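Local coordinates for protein nigerythrin (Desulfovibrio vulgaris subsp. vulgaris, PDB 1YUZ) that shows NADH peroxidase activity in vitro and carries a rubredoxin-like mononuclear iron centre and a hemerythrin-like diiron centre in each subunit of its homodimer, at residues L30-K34 with M87-Y91; E115-T119 with E149-A153; C174-Y179 with C189-R194. All blocks are in the same frame, centred on the assembly; numbering follows the deposited sequence.

Contact 1 of 3, residues L30-K34 with M87-Y91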
loop_
_atom_site.group_PDB
_atom_site.type_symbol
_atom_site.label_atom_id
_atom_site.label_comp_id
_atom_site.label_asym_id
_atom_site.label_seq_id
_atom_site.Cartn_x
_atom_site.Cartn_y
_atom_site.Cartn_z
ATOM N N LEU B 30 -1.941 21.610 -19.463
ATOM C CA LEU B 30 -1.162 22.663 -18.825
ATOM C C LEU B 30 -1.645 22.842 -17.390
ATOM O O LEU B 30 -0.841 22.937 -16.462
ATOM C CB LEU B 30 -1.313 23.987 -19.579
ATOM C CG LEU B 30 -0.600 25.171 -18.916
ATOM C CD1 LEU B 30 0.891 24.873 -18.815
ATOM C CD2 LEU B 30 -0.838 26.445 -19.714
ATOM N N GLU B 31 -2.963 22.898 -17.212
ATOM C CA GLU B 31 -3.541 23.053 -15.884
ATOM C C GLU B 31 -3.213 21.837 -15.019
ATOM O O GLU B 31 -2.920 21.975 -13.831
ATOM C CB GLU B 31 -5.062 23.225 -15.976
ATOM C CG GLU B 31 -5.508 24.483 -16.712
ATOM C CD GLU B 31 -7.021 24.616 -16.789
ATOM O OE1 GLU B 31 -7.686 23.664 -17.249
ATOM O OE2 GLU B 31 -7.546 25.680 -16.395
ATOM N N ASN B 32 -3.254 20.649 -15.617
ATOM C CA ASN B 32 -2.963 19.426 -14.880
ATOM C C ASN B 32 -1.511 19.377 -14.427
ATOM O O ASN B 32 -1.214 18.922 -13.324
ATOM C CB ASN B 32 -3.303 18.200 -15.724
ATOM C CG ASN B 32 -4.769 18.150 -16.095
ATOM O OD1 ASN B 32 -5.612 18.692 -15.380
ATOM N ND2 ASN B 32 -5.081 17.492 -17.204
ATOM N N LEU B 33 -0.605 19.849 -15.275
ATOM C CA LEU B 33 0.805 19.875 -14.915
ATOM C C LEU B 33 0.987 20.766 -13.690
ATOM O O LEU B 33 1.715 20.417 -12.760
ATOM C CB LEU B 33 1.646 20.411 -16.078
ATOM C CG LEU B 33 1.946 19.415 -17.200
ATOM C CD1 LEU B 33 2.427 20.145 -18.446
ATOM C CD2 LEU B 33 2.996 18.424 -16.715
ATOM N N LYS B 34 0.313 21.914 -13.686
ATOM C CA LYS B 34 0.412 22.835 -12.564
ATOM C C LYS B 34 -0.212 22.226 -11.316
ATOM O O LYS B 34 0.291 22.413 -10.208
ATOM C CB LYS B 34 -0.287 24.154 -12.890
ATOM C CG LYS B 34 0.347 24.931 -14.022
ATOM C CD LYS B 34 -0.419 26.217 -14.263
ATOM C CE LYS B 34 0.161 27.006 -15.416
ATOM N NZ LYS B 34 -0.643 28.232 -15.669
ATOM N N MET B 87 5.922 26.227 -21.950
ATOM C CA MET B 87 4.632 26.725 -22.407
ATOM C C MET B 87 4.274 28.062 -21.766
ATOM O O MET B 87 3.632 28.907 -22.392
ATOM C CB MET B 87 3.548 25.688 -22.105
ATOM C CG MET B 87 2.198 25.979 -22.735
ATOM S SD MET B 87 1.082 24.570 -22.597
ATOM C CE MET B 87 1.493 23.663 -24.088
ATOM N N GLU B 88 4.694 28.257 -20.520
ATOM C CA GLU B 88 4.409 29.500 -19.813
ATOM C C GLU B 88 5.644 29.910 -19.009
ATOM O O GLU B 88 5.769 29.581 -17.830
ATOM C CB GLU B 88 3.201 29.293 -18.891
ATOM C CG GLU B 88 2.880 30.458 -17.968
ATOM C CD GLU B 88 1.592 30.245 -17.193
ATOM O OE1 GLU B 88 1.377 30.949 -16.185
ATOM O OE2 GLU B 88 0.787 29.379 -17.598
ATOM N N PRO B 89 6.576 30.638 -19.649
ATOM C CA PRO B 89 7.824 31.112 -19.038
ATOM C C PRO B 89 7.661 31.908 -17.746
ATOM O O PRO B 89 8.545 31.897 -16.888
ATOM C CB PRO B 89 8.453 31.946 -20.152
ATOM C CG PRO B 89 7.968 31.267 -21.390
ATOM C CD PRO B 89 6.517 31.025 -21.069
ATOM N N GLY B 90 6.535 32.600 -17.609
ATOM C CA GLY B 90 6.300 33.394 -16.416
ATOM C C GLY B 90 5.870 32.581 -15.212
ATOM O O GLY B 90 5.772 33.108 -14.104
ATOM N N TYR B 91 5.615 31.294 -15.422
ATOM C CA TYR B 91 5.184 30.418 -14.338
ATOM C C TYR B 91 6.254 30.237 -13.269
ATOM O O TYR B 91 7.418 29.974 -13.572
ATOM C CB TYR B 91 4.797 29.045 -14.887
ATOM C CG TYR B 91 4.484 28.035 -13.804
ATOM C CD1 TYR B 91 3.284 28.088 -13.094
ATOM C CD2 TYR B 91 5.405 27.043 -13.468
ATOM C CE1 TYR B 91 3.010 27.175 -12.073
ATOM C CE2 TYR B 91 5.142 26.130 -12.451
ATOM C CZ TYR B 91 3.946 26.202 -11.760
ATOM O OH TYR B 91 3.688 25.298 -10.754
HETATM O O HOH W 1 1.471 24.720 -9.557
#

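Contact 2 of 3, residues E115-T119 with E149-A153. With FE2 (Fe (II) ion), chain G; FE (Fe (III) ion), chain F.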
loop_
_atom_site.group_PDB
_atom_site.type_symbol
_atom_site.label_atom_id
_atom_site.label_comp_id
_atom_site.label_asym_id
_atom_site.label_seq_id
_atom_site.Cartn_x
_atom_site.Cartn_y
_atom_site.Cartn_z
ATOM N N GLU B 115 0.149 8.192 -1.963
ATOM C CA GLU B 115 0.821 7.569 -3.096
ATOM C C GLU B 115 -0.179 6.776 -3.926
ATOM O O GLU B 115 -0.149 6.828 -5.157
ATOM C CB GLU B 115 1.933 6.639 -2.608
ATOM C CG GLU B 115 3.076 7.342 -1.891
ATOM C CD GLU B 115 3.887 8.252 -2.801
ATOM O OE1 GLU B 115 3.763 8.143 -4.038
ATOM O OE2 GLU B 115 4.671 9.071 -2.279
ATOM N N ILE B 116 -1.055 6.034 -3.257
ATOM C CA ILE B 116 -2.059 5.251 -3.963
ATOM C C ILE B 116 -2.990 6.175 -4.749
ATOM O O ILE B 116 -3.331 5.886 -5.895
ATOM C CB ILE B 116 -2.855 4.383 -2.969
ATOM C CG1 ILE B 116 -1.950 3.266 -2.439
ATOM C CG2 ILE B 116 -4.085 3.800 -3.637
ATOM C CD1 ILE B 116 -2.545 2.495 -1.272
ATOM N N TYR B 117 -3.386 7.290 -4.146
ATOM C CA TYR B 117 -4.247 8.236 -4.839
ATOM C C TYR B 117 -3.541 8.751 -6.088
ATOM O O TYR B 117 -4.135 8.835 -7.161
ATOM C CB TYR B 117 -4.607 9.414 -3.924
ATOM C CG TYR B 117 -5.093 10.626 -4.687
ATOM C CD1 TYR B 117 -4.258 11.723 -4.898
ATOM C CD2 TYR B 117 -6.361 10.641 -5.272
ATOM C CE1 TYR B 117 -4.668 12.799 -5.678
ATOM C CE2 TYR B 117 -6.779 11.712 -6.054
ATOM C CZ TYR B 117 -5.926 12.787 -6.256
ATOM O OH TYR B 117 -6.320 13.840 -7.056
ATOM N N GLU B 118 -2.264 9.086 -5.956
ATOM C CA GLU B 118 -1.524 9.604 -7.098
ATOM C C GLU B 118 -1.307 8.583 -8.209
ATOM O O GLU B 118 -1.439 8.909 -9.390
ATOM C CB GLU B 118 -0.179 10.178 -6.638
ATOM C CG GLU B 118 -0.336 11.328 -5.650
ATOM C CD GLU B 118 0.981 11.980 -5.265
ATOM O OE1 GLU B 118 1.877 12.089 -6.125
ATOM O OE2 GLU B 118 1.118 12.392 -4.095
ATOM N N THR B 119 -1.005 7.344 -7.841
ATOM C CA THR B 119 -0.740 6.319 -8.838
ATOM C C THR B 119 -1.972 5.709 -9.497
ATOM O O THR B 119 -1.896 5.263 -10.640
ATOM C CB THR B 119 0.112 5.170 -8.234
ATOM O OG1 THR B 119 0.815 4.498 -9.282
ATOM C CG2 THR B 119 -0.769 4.152 -7.520
ATOM N N GLU B 149 5.170 6.452 -7.941
ATOM C CA GLU B 149 4.246 6.553 -6.814
ATOM C C GLU B 149 3.798 5.201 -6.278
ATOM O O GLU B 149 3.677 5.026 -5.068
ATOM C CB GLU B 149 3.016 7.386 -7.192
ATOM C CG GLU B 149 3.326 8.705 -7.903
ATOM C CD GLU B 149 4.136 9.691 -7.074
ATOM O OE1 GLU B 149 5.023 9.270 -6.301
ATOM O OE2 GLU B 149 3.898 10.908 -7.223
ATOM N N SER B 150 3.545 4.237 -7.156
ATOM C CA SER B 150 3.122 2.942 -6.654
ATOM C C SER B 150 4.289 2.243 -5.951
ATOM O O SER B 150 4.080 1.444 -5.045
ATOM C CB SER B 150 2.538 2.084 -7.780
ATOM O OG SER B 150 3.433 1.952 -8.864
ATOM N N VAL B 151 5.516 2.548 -6.366
ATOM C CA VAL B 151 6.688 1.974 -5.711
ATOM C C VAL B 151 6.780 2.611 -4.323
ATOM O O VAL B 151 7.057 1.934 -3.336
ATOM C CB VAL B 151 7.979 2.257 -6.515
ATOM C CG1 VAL B 151 9.210 1.981 -5.660
ATOM C CG2 VAL B 151 8.012 1.381 -7.757
ATOM N N HIS B 152 6.528 3.912 -4.244
ATOM C CA HIS B 152 6.563 4.609 -2.962
ATOM C C HIS B 152 5.524 4.015 -2.019
ATOM O O HIS B 152 5.774 3.844 -0.825
ATOM C CB HIS B 152 6.260 6.094 -3.155
ATOM C CG HIS B 152 7.279 6.816 -3.978
ATOM N ND1 HIS B 152 7.064 8.082 -4.478
ATOM C CD2 HIS B 152 8.521 6.456 -4.379
ATOM C CE1 HIS B 152 8.131 8.471 -5.153
ATOM N NE2 HIS B 152 9.028 7.503 -5.109
ATOM N N ALA B 153 4.345 3.711 -2.553
ATOM C CA ALA B 153 3.283 3.134 -1.740
ATOM C C ALA B 153 3.751 1.809 -1.150
ATOM O O ALA B 153 3.572 1.555 0.040
ATOM C CB ALA B 153 2.028 2.925 -2.581
HETATM FE FE FE2 G . 5.418 9.565 -4.356
HETATM FE FE FE F . 3.915 12.348 -5.778
HETATM O O HOH W 2 3.838 11.176 -4.205
#

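Contact 3 of 3, residues C174-Y179 with C189-R194. With FE (Fe (III) ion), chain H.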
loop_
_atom_site.group_PDB
_atom_site.type_symbol
_atom_site.label_atom_id
_atom_site.label_comp_id
_atom_site.label_asym_id
_atom_site.label_seq_id
_atom_site.Cartn_x
_atom_site.Cartn_y
_atom_site.Cartn_z
ATOM N N CYS B 174 16.696 6.922 -7.757
ATOM C CA CYS B 174 17.139 7.109 -9.124
ATOM C C CYS B 174 17.450 8.591 -9.358
ATOM O O CYS B 174 16.844 9.464 -8.744
ATOM C CB CYS B 174 16.042 6.645 -10.074
ATOM S SG CYS B 174 16.451 6.870 -11.807
ATOM N N PRO B 175 18.410 8.892 -10.245
ATOM C CA PRO B 175 18.763 10.290 -10.521
ATOM C C PRO B 175 17.708 11.072 -11.306
ATOM O O PRO B 175 17.574 12.285 -11.129
ATOM C CB PRO B 175 20.062 10.173 -11.320
ATOM C CG PRO B 175 20.607 8.849 -10.935
ATOM C CD PRO B 175 19.392 7.979 -10.849
ATOM N N ILE B 176 16.964 10.387 -12.172
ATOM C CA ILE B 176 15.978 11.071 -13.009
ATOM C C ILE B 176 14.508 10.694 -12.855
ATOM O O ILE B 176 13.651 11.236 -13.551
ATOM C CB ILE B 176 16.360 10.949 -14.498
ATOM C CG1 ILE B 176 16.366 9.480 -14.923
ATOM C CG2 ILE B 176 17.729 11.588 -14.729
ATOM C CD1 ILE B 176 16.560 9.288 -16.417
ATOM N N CYS B 177 14.204 9.749 -11.976
ATOM C CA CYS B 177 12.811 9.406 -11.737
ATOM C C CYS B 177 12.679 9.113 -10.253
ATOM O O CYS B 177 13.678 9.104 -9.529
ATOM C CB CYS B 177 12.345 8.229 -12.613
ATOM S SG CYS B 177 12.683 6.559 -12.035
ATOM N N GLY B 178 11.458 8.886 -9.795
ATOM C CA GLY B 178 11.250 8.658 -8.380
ATOM C C GLY B 178 11.470 7.265 -7.833
ATOM O O GLY B 178 11.174 7.014 -6.670
ATOM N N TYR B 179 11.989 6.355 -8.648
ATOM C CA TYR B 179 12.204 4.997 -8.173
ATOM C C TYR B 179 13.137 4.926 -6.971
ATOM O O TYR B 179 14.204 5.541 -6.954
ATOM C CB TYR B 179 12.767 4.114 -9.285
ATOM C CG TYR B 179 12.999 2.690 -8.835
ATOM C CD1 TYR B 179 11.927 1.828 -8.592
ATOM C CD2 TYR B 179 14.290 2.207 -8.628
ATOM C CE1 TYR B 179 12.140 0.520 -8.156
ATOM C CE2 TYR B 179 14.511 0.904 -8.193
ATOM C CZ TYR B 179 13.434 0.067 -7.960
ATOM O OH TYR B 179 13.652 -1.230 -7.547
ATOM N N CYS B 189 17.444 0.926 -12.789
ATOM C CA CYS B 189 16.097 1.392 -12.500
ATOM C C CYS B 189 15.075 0.699 -13.396
ATOM O O CYS B 189 15.219 0.685 -14.614
ATOM C CB CYS B 189 16.021 2.898 -12.714
ATOM S SG CYS B 189 14.408 3.562 -12.318
ATOM N N PRO B 190 14.022 0.114 -12.804
ATOM C CA PRO B 190 13.004 -0.566 -13.609
ATOM C C PRO B 190 12.097 0.407 -14.354
ATOM O O PRO B 190 11.374 0.014 -15.269
ATOM C CB PRO B 190 12.244 -1.390 -12.574
ATOM C CG PRO B 190 12.316 -0.521 -11.354
ATOM C CD PRO B 190 13.761 -0.066 -11.365
ATOM N N ILE B 191 12.137 1.676 -13.962
ATOM C CA ILE B 191 11.302 2.682 -14.597
ATOM C C ILE B 191 11.988 3.384 -15.768
ATOM O O ILE B 191 11.360 3.595 -16.805
ATOM C CB ILE B 191 10.826 3.738 -13.560
ATOM C CG1 ILE B 191 9.877 3.079 -12.551
ATOM C CG2 ILE B 191 10.129 4.902 -14.262
ATOM C CD1 ILE B 191 9.439 3.998 -11.417
ATOM N N CYS B 192 13.270 3.718 -15.622
ATOM C CA CYS B 192 13.993 4.421 -16.686
ATOM C C CYS B 192 15.309 3.775 -17.116
ATOM O O CYS B 192 15.986 4.284 -18.009
ATOM C CB CYS B 192 14.272 5.863 -16.261
ATOM S SG CYS B 192 15.506 5.996 -14.953
ATOM N N PHE B 193 15.681 2.678 -16.467
ATOM C CA PHE B 193 16.909 1.945 -16.781
ATOM C C PHE B 193 18.242 2.580 -16.377
ATOM O O PHE B 193 19.294 2.078 -16.765
ATOM C CB PHE B 193 16.952 1.593 -18.275
ATOM C CG PHE B 193 16.033 0.459 -18.673
ATOM C CD1 PHE B 193 15.148 -0.117 -17.760
ATOM C CD2 PHE B 193 16.051 -0.026 -19.978
ATOM C CE1 PHE B 193 14.296 -1.156 -18.146
ATOM C CE2 PHE B 193 15.204 -1.061 -20.372
ATOM C CZ PHE B 193 14.326 -1.626 -19.456
ATOM N N ARG B 194 18.223 3.666 -15.608
ATOM C CA ARG B 194 19.488 4.264 -15.174
ATOM C C ARG B 194 20.233 3.233 -14.330
ATOM O O ARG B 194 19.633 2.553 -13.502
ATOM C CB ARG B 194 19.251 5.527 -14.332
ATOM C CG ARG B 194 19.115 6.820 -15.128
ATOM C CD ARG B 194 20.424 7.205 -15.817
ATOM N NE ARG B 194 20.241 8.334 -16.731
ATOM C CZ ARG B 194 20.440 9.610 -16.417
ATOM N NH1 ARG B 194 20.845 9.951 -15.201
ATOM N NH2 ARG B 194 20.211 10.552 -17.322
HETATM FE FE FE H . 14.689 5.827 -12.857
#

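Contact 1 of 3, residues L30-K34 with M87-Y91
Leu30 and Lys34, one helical turn apart near the start of helix 29-56, meet the chain where it leaves helix 60-87. The CA atoms of Leu30 and Met87 lie 7.9 Å apart, and those of Lys34 and Tyr91 are separated by 9.1 Å, so side chains rather than backbones make the join. This is one end of the four-helix bundle of the ferritin-like fold. Glu88 is the first residue to abandon helical torsions, and a type I beta turn from Glu88 to Tyr91, closed by Tyr91 N donating to Glu88 O, brings the chain back beside the first helix. The contact lies at the surface and illustrates how a helix end and the loop after it can be joined to a neighbouring helix by one charged pair, a little apolar packing and a water.

The charged pair is Lys34 with Glu88. Lys34 has its CG anti to the carbonyl carbon (chi1 -64°) and is fully extended from there, which carries NZ far enough to reach Glu88 OE2 at 2.7 Å. The two side chains cross at about a right angle, and the ammonium group meets the syn side of the carboxylate oxygen, 28° out of its plane. On the way the lysine's aliphatic part passes the Tyr91 ring in the opposing direction, with CG 4.0 Å from Tyr91 CE1. Leu30 lies against Met87, its CD1 3.8 Å from SD in one of two modelled conformers, so that packing is less certain. Val84 of helix 60-87 touches both Leu30 and Tyr91. At the far end of the tyrosine, a water in the ring plane is 2.6 Å from Tyr91 OH and donates to Lys34 O at 2.7 Å.

Contact 2 of 3, residues E115-T119 with E149-A153
Glu115 reaches across to Glu149 and His152 where helices 104-132 and 136-161 run antiparallel, their local axes 8.1 Å apart at an angle of 157°. The site sits in the core of the four-helix bundle and shows how a helix pair can supply four of the ligands of a diiron site. The Glu115 side chain bends at chi2 (-67°), and its carboxylate chelates the iron(II) ion, with OE1 at 2.2 Å and OE2 at 2.3 Å from the metal. The carboxylate plane is perpendicular to the His152 ring, with Glu115 CD at the ring's edge, in its plane; His152 ND1 binds the same ion at 2.2 Å. Tyr47 OH hydrogen-bonds to Glu115 OE2, and His152 NE2 probably does so to Gly178 O, a second shell that positions both ligands.

Ile116 sets off away from segment 149-153, yet its CG1 still packs on Ala153 CB, close to Asn113 and Leu157 of the second subunit. Glu118, extended beyond CG, gives OE1 alone to the iron(III) ion at 2.1 Å. Thr119 closes the segment: its CB rests 3.8 Å from Glu149 CB, while its hydroxyl hydrogen-bonds to Lys146 O. Ser150 OG hydrogen-bonds to Asn161 of the second subunit.

Glu149 serves both metals, OE1 to iron(II) and OE2 to iron(III), each at 2.0 Å. Glu40 and Glu73 complete the coordination, Glu73 forming a second carboxylate bridge, and a water also spans the irons. The bridging carboxylates hold an iron(II) and an iron(III) side by side, consistent with a centre that changes oxidation state.

Contact 3 of 3, residues C174-Y179 with C189-R194
The Tyr179 ring takes Pro190 on one face, with Pro190 CD 3.3 Å from the ring centroid and only 11° off the normal, a CH-pi contact placed almost at the centre. Cys189 SG approaches the same ring obliquely as a sulfur-aromatic neighbour. Tyr179 reaches the proline because its CG lies opposite the backbone N (chi1 -180°), and its hydroxyl is hydrogen-bonded to His181 ND1. The second flat group, the Arg194 guanidinium, has Ile176 lying across one face, with Ile176 CG2 3.6 Å from Arg194 NH1; the two side chains cross at about a right angle, and Pro175 CB comes near the same nitrogen. A third ring, Phe193, has Cys189 O at its edge, in plane, and is in cation-pi contact with Lys188.

Between the tyrosine and arginine sides lies an iron(III) ion. It is gripped by Cys174 SG, Cys177 SG, Cys189 SG and Cys192 SG, all at 2.3 to 2.4 Å, two sulfurs from each segment. Ile176 CG1 packs 3.6 Å from Cys192 SG, and Ile191 CB 3.7 Å from Cys177 SG, so hydrocarbon packs against two of the four sulfurs.

Backbone amides turn inward to the sulfurs. Ile176 N donates to Cys174 SG and Tyr179 N to Cys177 SG; Cys192 N reaches Cys189 SG, and weaker bonds run from Ile191 N to Cys189 SG and from Arg194 N to Cys192 SG. Such bonds would draw charge from the thiolates and probably tune the iron's potential. Two Cys-x-x-Cys knuckles facing each other across one tetrathiolate iron are the hallmark of rubredoxin, here probably the electron-transfer domain of a rubrerythrin-family protein.

In the fold
From the N terminus, helices 29-56 and 60-87 fold back as a hairpin, and contact 1 closes it at the end of the bundle where the long loop to helix 104-132 begins. Contact 2 then closes the second hairpin, helices 104-132 and 136-161, around the diiron site. Contact 3 follows within the small C-terminal domain and draws its two metal-binding loops together. The three closures come in series, none nested in or crossing another. Contact 1 stands apart, its centre about 23 Å from that of contact 2, whereas contacts 2 and 3 touch through His152 and Gly178, directly joining the diiron ligand shell to the rubredoxin-like domain.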